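Local coordinates for resiniferatoxin-binding, phosphotriesterase-related protein (Rhodobacter sphaeroides 2.4.1, PDB 3K2G), which probably hydrolyses phosphoester substrates at a pair of zinc ions held in a TIM barrel of the phosphotriesterase family, at residues W44-E58 and E68-I80. Sequence-based numbering, arbitrary orientation.
Sequences WWNPPQEPERQYLAE and ELRQDPFVNKHNI. With DTV ((2S,3S)-1,4-dimercaptobutane-2,3-diol), chain K.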
ATOM      1  N   TRP B  44       8.323 -36.175   8.084  1.00 44.17           N
ATOM      2  CA  TRP B  44       8.512 -34.728   8.129  1.00 42.14           C
ATOM      3  C   TRP B  44       8.921 -34.248   9.519  1.00 40.32           C
ATOM      4  O   TRP B  44       8.890 -33.050   9.815  1.00 38.33           O
ATOM      5  CB  TRP B  44       7.236 -34.012   7.672  1.00 43.20           C
ATOM      6  CG  TRP B  44       7.255 -33.683   6.208  1.00 44.69           C
ATOM      7  CD1 TRP B  44       7.952 -32.673   5.606  1.00 44.67           C
ATOM      8  CD2 TRP B  44       6.609 -34.408   5.153  1.00 44.59           C
ATOM      9  NE1 TRP B  44       7.785 -32.727   4.243  1.00 45.65           N
ATOM     10  CE2 TRP B  44       6.967 -33.783   3.937  1.00 45.21           C
ATOM     11  CE3 TRP B  44       5.769 -35.529   5.117  1.00 45.08           C
ATOM     12  CZ2 TRP B  44       6.509 -34.239   2.696  1.00 45.85           C
ATOM     13  CZ3 TRP B  44       5.313 -35.986   3.878  1.00 45.72           C
ATOM     14  CH2 TRP B  44       5.687 -35.339   2.685  1.00 46.23           C
ATOM     15  N   TRP B  45       9.307 -35.194  10.368  1.00 39.01           N
ATOM     16  CA  TRP B  45       9.746 -34.874  11.717  1.00 38.44           C
ATOM     17  C   TRP B  45      10.932 -33.917  11.633  1.00 37.12           C
ATOM     18  O   TRP B  45      11.834 -34.100  10.815  1.00 34.72           O
ATOM     19  CB  TRP B  45      10.144 -36.156  12.456  1.00 38.84           C
ATOM     20  CG  TRP B  45      10.684 -35.922  13.832  1.00 40.43           C
ATOM     21  CD1 TRP B  45      10.117 -35.169  14.820  1.00 40.70           C
ATOM     22  CD2 TRP B  45      11.899 -36.452  14.376  1.00 40.61           C
ATOM     23  NE1 TRP B  45      10.906 -35.193  15.946  1.00 40.71           N
ATOM     24  CE2 TRP B  45      12.005 -35.971  15.702  1.00 41.43           C
ATOM     25  CE3 TRP B  45      12.908 -37.283  13.873  1.00 40.95           C
ATOM     26  CZ2 TRP B  45      13.082 -36.299  16.532  1.00 42.12           C
ATOM     27  CZ3 TRP B  45      13.981 -37.609  14.699  1.00 41.83           C
ATOM     28  CH2 TRP B  45      14.059 -37.114  16.016  1.00 42.23           C
ATOM     29  N   ASN B  46      10.909 -32.882  12.466  1.00 36.05           N
ATOM     30  CA  ASN B  46      11.976 -31.892  12.496  1.00 36.53           C
ATOM     31  C   ASN B  46      12.731 -32.045  13.811  1.00 37.77           C
ATOM     32  O   ASN B  46      12.454 -31.347  14.785  1.00 36.69           O
ATOM     33  CB  ASN B  46      11.386 -30.482  12.375  1.00 34.45           C
ATOM     34  CG  ASN B  46      12.442 -29.396  12.422  1.00 34.28           C
ATOM     35  OD1 ASN B  46      13.464 -29.478  11.744  1.00 32.20           O
ATOM     36  ND2 ASN B  46      12.194 -28.362  13.216  1.00 33.02           N
ATOM     37  N   PRO B  47      13.705 -32.967  13.849  1.00 39.32           N
ATOM     38  CA  PRO B  47      14.497 -33.210  15.057  1.00 40.52           C
ATOM     39  C   PRO B  47      15.093 -31.935  15.635  1.00 41.78           C
ATOM     40  O   PRO B  47      15.718 -31.147  14.922  1.00 40.88           O
ATOM     41  CB  PRO B  47      15.565 -34.191  14.575  1.00 41.27           C
ATOM     42  CG  PRO B  47      15.751 -33.800  13.142  1.00 40.47           C
ATOM     43  CD  PRO B  47      14.321 -33.628  12.685  1.00 40.30           C
ATOM     44  N   PRO B  48      14.894 -31.709  16.941  1.00 43.32           N
ATOM     45  CA  PRO B  48      15.420 -30.517  17.608  1.00 45.51           C
ATOM     46  C   PRO B  48      16.931 -30.615  17.772  1.00 47.86           C
ATOM     47  O   PRO B  48      17.424 -31.430  18.551  1.00 49.04           O
ATOM     48  CB  PRO B  48      14.693 -30.527  18.946  1.00 44.87           C
ATOM     49  CG  PRO B  48      14.570 -31.996  19.229  1.00 44.25           C
ATOM     50  CD  PRO B  48      14.133 -32.546  17.887  1.00 43.55           C
ATOM     51  N   GLN B  49      17.666 -29.793  17.032  1.00 50.06           N
ATOM     52  CA  GLN B  49      19.117 -29.816  17.123  1.00 51.99           C
ATOM     53  C   GLN B  49      19.560 -29.386  18.519  1.00 52.80           C
ATOM     54  O   GLN B  49      20.466 -29.988  19.100  1.00 52.87           O
ATOM     55  CB  GLN B  49      19.739 -28.916  16.051  1.00 53.06           C
ATOM     56  CG  GLN B  49      19.153 -27.519  15.964  1.00 54.21           C
ATOM     57  CD  GLN B  49      19.800 -26.699  14.862  1.00 55.75           C
ATOM     58  OE1 GLN B  49      20.991 -26.388  14.920  1.00 56.66           O
ATOM     59  NE2 GLN B  49      19.016 -26.350  13.844  1.00 56.64           N
ATOM     60  N   GLU B  50      18.919 -28.352  19.059  1.00 52.84           N
ATOM     61  CA  GLU B  50      19.256 -27.886  20.399  1.00 53.11           C
ATOM     62  C   GLU B  50      18.807 -28.983  21.359  1.00 52.48           C
ATOM     63  O   GLU B  50      17.615 -29.258  21.479  1.00 52.56           O
ATOM     64  CB  GLU B  50      18.520 -26.585  20.741  1.00 53.95           C
ATOM     65  CG  GLU B  50      18.156 -25.706  19.551  1.00 55.28           C
ATOM     66  CD  GLU B  50      16.883 -26.163  18.856  1.00 56.15           C
ATOM     67  OE1 GLU B  50      16.236 -27.109  19.357  1.00 56.12           O
ATOM     68  OE2 GLU B  50      16.527 -25.574  17.813  1.00 56.54           O
ATOM     69  N   PRO B  51      19.759 -29.629  22.049  1.00 52.56           N
ATOM     70  CA  PRO B  51      19.456 -30.704  22.998  1.00 51.84           C
ATOM     71  C   PRO B  51      18.443 -30.292  24.062  1.00 50.88           C
ATOM     72  O   PRO B  51      17.742 -31.134  24.619  1.00 51.38           O
ATOM     73  CB  PRO B  51      20.824 -31.027  23.601  1.00 52.54           C
ATOM     74  CG  PRO B  51      21.769 -30.691  22.484  1.00 52.52           C
ATOM     75  CD  PRO B  51      21.209 -29.382  21.990  1.00 52.62           C
ATOM     76  N   GLU B  52      18.369 -28.994  24.337  1.00 50.09           N
ATOM     77  CA  GLU B  52      17.442 -28.479  25.338  1.00 49.22           C
ATOM     78  C   GLU B  52      15.985 -28.706  24.922  1.00 47.34           C
ATOM     79  O   GLU B  52      15.100 -28.834  25.768  1.00 46.54           O
ATOM     80  CB  GLU B  52      17.695 -26.985  25.566  1.00 50.42           C
ATOM     81  CG  GLU B  52      16.589 -26.081  25.049  1.00 54.56           C
ATOM     82  CD  GLU B  52      16.944 -24.611  25.125  1.00 55.81           C
ATOM     83  OE1 GLU B  52      18.100 -24.293  25.481  1.00 57.07           O
ATOM     84  OE2 GLU B  52      16.067 -23.776  24.821  1.00 57.84           O
ATOM     85  N   ARG B  53      15.744 -28.749  23.615  1.00 45.92           N
ATOM     86  CA  ARG B  53      14.398 -28.965  23.091  1.00 43.94           C
ATOM     87  C   ARG B  53      14.149 -30.437  22.779  1.00 42.79           C
ATOM     88  O   ARG B  53      13.163 -30.781  22.132  1.00 41.29           O
ATOM     89  CB  ARG B  53      14.178 -28.133  21.825  1.00 43.44           C
ATOM     90  CG  ARG B  53      14.149 -26.629  22.056  1.00 42.56           C
ATOM     91  CD  ARG B  53      13.855 -25.896  20.759  1.00 42.92           C
ATOM     92  NE  ARG B  53      12.553 -26.263  20.210  1.00 42.23           N
ATOM     93  CZ  ARG B  53      12.356 -26.649  18.953  1.00 43.06           C
ATOM     94  NH1 ARG B  53      13.377 -26.721  18.108  1.00 44.44           N
ATOM     95  NH2 ARG B  53      11.134 -26.951  18.539  1.00 41.06           N
ATOM     96  N   GLN B  54      15.045 -31.299  23.250  1.00 41.71           N
ATOM     97  CA  GLN B  54      14.934 -32.738  23.024  1.00 41.48           C
ATOM     98  C   GLN B  54      13.633 -33.295  23.601  1.00 39.67           C
ATOM     99  O   GLN B  54      12.998 -34.172  23.012  1.00 38.67           O
ATOM    100  CB  GLN B  54      16.116 -33.463  23.677  1.00 44.01           C
ATOM    101  CG  GLN B  54      16.544 -34.736  22.976  1.00 47.69           C
ATOM    102  CD  GLN B  54      17.300 -34.452  21.693  1.00 50.04           C
ATOM    103  OE1 GLN B  54      16.783 -33.796  20.787  1.00 52.79           O
ATOM    104  NE2 GLN B  54      18.536 -34.942  21.611  1.00 50.27           N
ATOM    105  N   TYR B  55      13.240 -32.784  24.762  1.00 37.40           N
ATOM    106  CA  TYR B  55      12.032 -33.252  25.422  1.00 36.30           C
ATOM    107  C   TYR B  55      10.776 -33.084  24.559  1.00 35.41           C
ATOM    108  O   TYR B  55       9.854 -33.897  24.628  1.00 33.68           O
ATOM    109  CB  TYR B  55      11.859 -32.527  26.763  1.00 36.04           C
ATOM    110  CG  TYR B  55      11.441 -31.075  26.654  1.00 37.79           C
ATOM    111  CD1 TYR B  55      10.144 -30.681  26.978  1.00 37.57           C
ATOM    112  CD2 TYR B  55      12.335 -30.098  26.216  1.00 38.00           C
ATOM    113  CE1 TYR B  55       9.744 -29.354  26.870  1.00 38.65           C
ATOM    114  CE2 TYR B  55      11.943 -28.761  26.103  1.00 39.08           C
ATOM    115  CZ  TYR B  55      10.645 -28.398  26.431  1.00 39.91           C
ATOM    116  OH  TYR B  55      10.243 -27.082  26.314  1.00 41.60           O
ATOM    117  N   LEU B  56      10.748 -32.041  23.738  1.00 34.58           N
ATOM    118  CA  LEU B  56       9.598 -31.773  22.875  1.00 34.19           C
ATOM    119  C   LEU B  56       9.454 -32.791  21.749  1.00 35.41           C
ATOM    120  O   LEU B  56       8.357 -33.016  21.230  1.00 34.04           O
ATOM    121  CB  LEU B  56       9.712 -30.368  22.283  1.00 32.79           C
ATOM    122  CG  LEU B  56       9.618 -29.235  23.299  1.00 33.12           C
ATOM    123  CD1 LEU B  56      10.012 -27.923  22.648  1.00 32.74           C
ATOM    124  CD2 LEU B  56       8.197 -29.168  23.851  1.00 32.21           C
ATOM    125  N   ALA B  57      10.566 -33.412  21.375  1.00 35.59           N
ATOM    126  CA  ALA B  57      10.555 -34.394  20.303  1.00 36.19           C
ATOM    127  C   ALA B  57       9.944 -35.725  20.723  1.00 36.90           C
ATOM    128  O   ALA B  57       9.210 -36.353  19.958  1.00 37.22           O
ATOM    129  CB  ALA B  57      11.971 -34.614  19.794  1.00 36.18           C
ATOM    130  N   GLU B  58      10.221 -36.148  21.949  1.00 37.63           N
ATOM    131  CA  GLU B  58       9.718 -37.432  22.415  1.00 37.58           C
ATOM    132  C   GLU B  58       8.434 -37.378  23.243  1.00 36.25           C
ATOM    133  O   GLU B  58       7.672 -38.345  23.277  1.00 34.75           O
ATOM    134  CB  GLU B  58      10.818 -38.143  23.211  1.00 40.41           C
ATOM    135  CG  GLU B  58      10.909 -39.640  22.943  1.00 42.33           C
ATOM    136  CD  GLU B  58      11.229 -39.952  21.492  1.00 43.16           C
ATOM    137  OE1 GLU B  58      12.298 -39.517  21.014  1.00 44.17           O
ATOM    138  OE2 GLU B  58      10.413 -40.630  20.833  1.00 43.96           O
ATOM    139  N   GLU B  68       5.090 -24.142  22.876  1.00 21.22           N
ATOM    140  CA  GLU B  68       6.311 -24.555  22.194  1.00 21.90           C
ATOM    141  C   GLU B  68       5.992 -25.278  20.882  1.00 20.83           C
ATOM    142  O   GLU B  68       6.645 -25.040  19.866  1.00 19.12           O
ATOM    143  CB  GLU B  68       7.160 -25.469  23.092  1.00 24.58           C
ATOM    144  CG  GLU B  68       7.953 -24.760  24.196  1.00 28.56           C
ATOM    145  CD  GLU B  68       8.908 -23.703  23.662  1.00 30.00           C
ATOM    146  OE1 GLU B  68       9.642 -23.982  22.692  1.00 32.67           O
ATOM    147  OE2 GLU B  68       8.931 -22.590  24.219  1.00 31.63           O
ATOM    148  N   LEU B  69       4.986 -26.153  20.902  1.00 21.11           N
ATOM    149  CA  LEU B  69       4.608 -26.894  19.699  1.00 21.69           C
ATOM    150  C   LEU B  69       4.154 -25.970  18.578  1.00 21.42           C
ATOM    151  O   LEU B  69       4.502 -26.187  17.415  1.00 19.28           O
ATOM    152  CB  LEU B  69       3.499 -27.907  20.004  1.00 24.51           C
ATOM    153  CG  LEU B  69       3.902 -29.078  20.898  1.00 27.12           C
ATOM    154  CD1 LEU B  69       2.713 -30.009  21.068  1.00 27.91           C
ATOM    155  CD2 LEU B  69       5.080 -29.820  20.279  1.00 29.01           C
ATOM    156  N   ARG B  70       3.388 -24.937  18.923  1.00 18.65           N
ATOM    157  CA  ARG B  70       2.913 -23.993  17.917  1.00 18.46           C
ATOM    158  C   ARG B  70       4.061 -23.278  17.186  1.00 18.08           C
ATOM    159  O   ARG B  70       3.874 -22.766  16.079  1.00 17.11           O
ATOM    160  CB  ARG B  70       1.972 -22.952  18.551  1.00 19.07           C
ATOM    161  CG  ARG B  70       0.628 -23.519  19.029  1.00 18.13           C
ATOM    162  CD  ARG B  70      -0.353 -22.406  19.392  1.00 19.81           C
ATOM    163  NE  ARG B  70       0.028 -21.652  20.588  1.00 18.97           N
ATOM    164  CZ  ARG B  70      -0.325 -21.975  21.831  1.00 18.59           C
ATOM    165  NH1 ARG B  70      -1.076 -23.045  22.060  1.00 17.89           N
ATOM    166  NH2 ARG B  70       0.067 -21.221  22.852  1.00 17.06           N
ATOM    167  N   GLN B  71       5.246 -23.241  17.790  1.00 15.87           N
ATOM    168  CA  GLN B  71       6.385 -22.573  17.153  1.00 16.55           C
ATOM    169  C   GLN B  71       7.216 -23.537  16.299  1.00 16.82           C
ATOM    170  O   GLN B  71       8.144 -23.119  15.610  1.00 16.11           O
ATOM    171  CB  GLN B  71       7.309 -21.934  18.202  1.00 17.10           C
ATOM    172  CG  GLN B  71       6.608 -21.170  19.316  1.00 18.88           C
ATOM    173  CD  GLN B  71       5.559 -20.206  18.808  1.00 19.54           C
ATOM    174  OE1 GLN B  71       5.813 -19.416  17.903  1.00 20.31           O
ATOM    175  NE2 GLN B  71       4.375 -20.260  19.399  1.00 20.01           N
ATOM    176  N   ASP B  72       6.878 -24.821  16.357  1.00 18.72           N
ATOM    177  CA  ASP B  72       7.592 -25.858  15.608  1.00 21.60           C
ATOM    178  C   ASP B  72       6.814 -27.180  15.729  1.00 21.16           C
ATOM    179  O   ASP B  72       7.234 -28.111  16.423  1.00 19.76           O
ATOM    180  CB  ASP B  72       9.022 -25.986  16.170  1.00 21.96           C
ATOM    181  CG  ASP B  72       9.867 -27.016  15.428  1.00 24.67           C
ATOM    182  OD1 ASP B  72       9.591 -27.288  14.243  1.00 23.69           O
ATOM    183  OD2 ASP B  72      10.824 -27.539  16.036  1.00 24.56           O
ATOM    184  N   PRO B  73       5.656 -27.269  15.046  1.00 21.56           N
ATOM    185  CA  PRO B  73       4.766 -28.440  15.039  1.00 22.87           C
ATOM    186  C   PRO B  73       5.450 -29.766  14.725  1.00 22.44           C
ATOM    187  O   PRO B  73       5.132 -30.792  15.323  1.00 21.72           O
ATOM    188  CB  PRO B  73       3.729 -28.083  13.973  1.00 23.14           C
ATOM    189  CG  PRO B  73       3.650 -26.603  14.063  1.00 24.55           C
ATOM    190  CD  PRO B  73       5.111 -26.209  14.180  1.00 23.19           C
ATOM    191  N   PHE B  74       6.385 -29.741  13.788  1.00 24.07           N
ATOM    192  CA  PHE B  74       7.076 -30.958  13.382  1.00 26.32           C
ATOM    193  C   PHE B  74       8.160 -31.459  14.319  1.00 26.71           C
ATOM    194  O   PHE B  74       8.866 -32.410  13.992  1.00 26.66           O
ATOM    195  CB  PHE B  74       7.661 -30.781  11.983  1.00 28.00           C
ATOM    196  CG  PHE B  74       6.624 -30.612  10.915  1.00 30.46           C
ATOM    197  CD1 PHE B  74       5.523 -31.462  10.856  1.00 31.07           C
ATOM    198  CD2 PHE B  74       6.769 -29.634   9.942  1.00 30.91           C
ATOM    199  CE1 PHE B  74       4.578 -31.335   9.842  1.00 32.59           C
ATOM    200  CE2 PHE B  74       5.830 -29.500   8.923  1.00 32.73           C
ATOM    201  CZ  PHE B  74       4.735 -30.354   8.871  1.00 32.04           C
ATOM    202  N   VAL B  75       8.297 -30.829  15.480  1.00 27.10           N
ATOM    203  CA  VAL B  75       9.307 -31.257  16.441  1.00 27.21           C
ATOM    204  C   VAL B  75       8.813 -32.463  17.235  1.00 27.46           C
ATOM    205  O   VAL B  75       9.613 -33.275  17.699  1.00 27.70           O
ATOM    206  CB  VAL B  75       9.647 -30.138  17.456  1.00 26.16           C
ATOM    207  CG1 VAL B  75       8.503 -29.956  18.435  1.00 27.23           C
ATOM    208  CG2 VAL B  75      10.922 -30.482  18.203  1.00 27.95           C
ATOM    209  N   ASN B  76       7.492 -32.576  17.369  1.00 26.51           N
ATOM    210  CA  ASN B  76       6.855 -33.641  18.147  1.00 26.60           C
ATOM    211  C   ASN B  76       6.450 -34.867  17.329  1.00 27.02           C
ATOM    212  O   ASN B  76       5.620 -34.775  16.426  1.00 25.17           O
ATOM    213  CB  ASN B  76       5.612 -33.075  18.852  1.00 27.07           C
ATOM    214  CG  ASN B  76       5.165 -33.919  20.030  1.00 27.82           C
ATOM    215  OD1 ASN B  76       5.755 -33.858  21.112  1.00 29.10           O
ATOM    216  ND2 ASN B  76       4.120 -34.712  19.829  1.00 25.61           N
ATOM    217  N   LYS B  77       7.025 -36.021  17.665  1.00 27.55           N
ATOM    218  CA  LYS B  77       6.718 -37.265  16.963  1.00 28.75           C
ATOM    219  C   LYS B  77       5.264 -37.703  17.133  1.00 26.83           C
ATOM    220  O   LYS B  77       4.650 -38.217  16.201  1.00 27.82           O
ATOM    221  CB  LYS B  77       7.640 -38.394  17.445  1.00 29.77           C
ATOM    222  CG  LYS B  77       9.094 -38.237  17.039  1.00 33.81           C
ATOM    223  CD  LYS B  77       9.935 -39.399  17.554  1.00 36.33           C
ATOM    224  CE  LYS B  77      11.390 -39.255  17.141  1.00 37.55           C
ATOM    225  NZ  LYS B  77      12.219 -40.391  17.635  1.00 39.03           N
ATOM    226  N   HIS B  78       4.720 -37.499  18.326  1.00 25.66           N
ATOM    227  CA  HIS B  78       3.343 -37.887  18.629  1.00 25.26           C
ATOM    228  C   HIS B  78       2.319 -37.070  17.841  1.00 26.27           C
ATOM    229  O   HIS B  78       1.210 -37.532  17.569  1.00 25.73           O
ATOM    230  CB  HIS B  78       3.088 -37.713  20.131  1.00 26.17           C
ATOM    231  CG  HIS B  78       1.678 -37.998  20.549  1.00 25.59           C
ATOM    232  ND1 HIS B  78       1.060 -39.209  20.316  1.00 27.95           N
ATOM    233  CD2 HIS B  78       0.776 -37.240  21.216  1.00 26.28           C
ATOM    234  CE1 HIS B  78      -0.160 -39.183  20.822  1.00 26.72           C
ATOM    235  NE2 HIS B  78      -0.357 -37.999  21.374  1.00 28.14           N
ATOM    236  N   ASN B  79       2.714 -35.859  17.468  1.00 24.90           N
ATOM    237  CA  ASN B  79       1.853 -34.926  16.746  1.00 25.22           C
ATOM    238  C   ASN B  79       1.674 -35.217  15.256  1.00 24.82           C
ATOM    239  O   ASN B  79       0.582 -35.063  14.713  1.00 24.83           O
ATOM    240  CB  ASN B  79       2.420 -33.512  16.923  1.00 23.43           C
ATOM    241  CG  ASN B  79       1.560 -32.437  16.285  1.00 22.30           C
ATOM    242  OD1 ASN B  79       0.358 -32.357  16.526  1.00 15.92           O
ATOM    243  ND2 ASN B  79       2.183 -31.588  15.478  1.00 24.28           N
ATOM    244  N   ILE B  80       2.749 -35.649  14.607  1.00 25.13           N
ATOM    245  CA  ILE B  80       2.737 -35.891  13.172  1.00 26.41           C
ATOM    246  C   ILE B  80       2.143 -37.196  12.645  1.00 27.11           C
ATOM    247  O   ILE B  80       2.759 -37.895  11.841  1.00 27.85           O
ATOM    248  CB  ILE B  80       4.162 -35.708  12.598  1.00 27.07           C
ATOM    249  CG1 ILE B  80       5.131 -36.683  13.266  1.00 26.35           C
ATOM    250  CG2 ILE B  80       4.629 -34.273  12.835  1.00 25.26           C
ATOM    251  CD1 ILE B  80       6.572 -36.513  12.814  1.00 27.74           C
TER
HETATM  252  S1  DTV K 402       4.851 -29.726   3.502  1.00 45.30           S
HETATM  253  C1  DTV K 402       3.647 -31.143   3.480  1.00 42.25           C
HETATM  254  C2  DTV K 402       3.491 -31.833   4.836  1.00 41.69           C
HETATM  255  O2  DTV K 402       3.008 -30.875   5.764  1.00 41.22           O
HETATM  256  C3  DTV K 402       2.493 -33.001   4.738  1.00 41.08           C
HETATM  257  O3  DTV K 402       1.228 -32.507   4.367  1.00 41.15           O
HETATM  258  C4  DTV K 402       2.336 -33.747   6.063  1.00 39.95           C
HETATM  259  S4  DTV K 402       2.095 -35.527   5.826  1.00 39.58           S
HETATM  260  O   HOH W   1      13.209 -28.879  16.023  1.00 24.49           O
HETATM  261  O   HOH W   2       9.424 -24.956  20.308  1.00 25.00           O
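The carboxylate of Asp72 is gripped by Arg53 and by the side-chain amide of Asn46. Arg53 NH2 lies 2.6 Å from Asp72 OD2 in a salt bridge whose hydrogen bond is almost straight (N-H...O 173°); the N-H meets the anti lone pair of OD2, and OD2 lies in the guanidinium plane, which is turned 46° from the carboxylate. Asn46 ND2 donates to OD1 of Asp72 from the syn side at 3.0 Å, its amide plane steeply inclined to the carboxylate. With CG of Asp72 anti to the backbone N (chi1 -178°), the acid extends toward both donors. Arg53 NH1 turns to Glu50 OE1, completing a salt-bridge network, and a water joins NH1, Asp72 OD2 and Asn46 O.

Lys77, extended beyond CG, lays CE over one face of the Trp45 six-membered ring, 3.5 Å from its centroid, while Pro47 CA lies over the opposite face, toward its rim. Lys77 NZ adds a cation-pi contact and a weak salt bridge to Glu58. The indole NE1 of Trp45 donates in its ring plane to Val75 O at 2.9 Å, approaching from above the carbonyl plane. Asn46 N bonds to Phe74 O, and Lys77 N to Ala57 O of helix 54-58. Val75 CG2 meets Pro48 CD, and Leu56 CD1 lies against Glu68 CB; the carboxylate of Glu68 reaches Lys324 of the second subunit.

Trp44 and Phe74 border the pocket holding the bound dithiol DTV, near the zinc site, with DTV C2 over the Trp44 ring. The buried Asp72 carboxylate probably remains ionised. Its bonds and Asn46 N to Phe74 O join the segments close to Trp44 and Phe74, consistent with holding this side of the pocket in place.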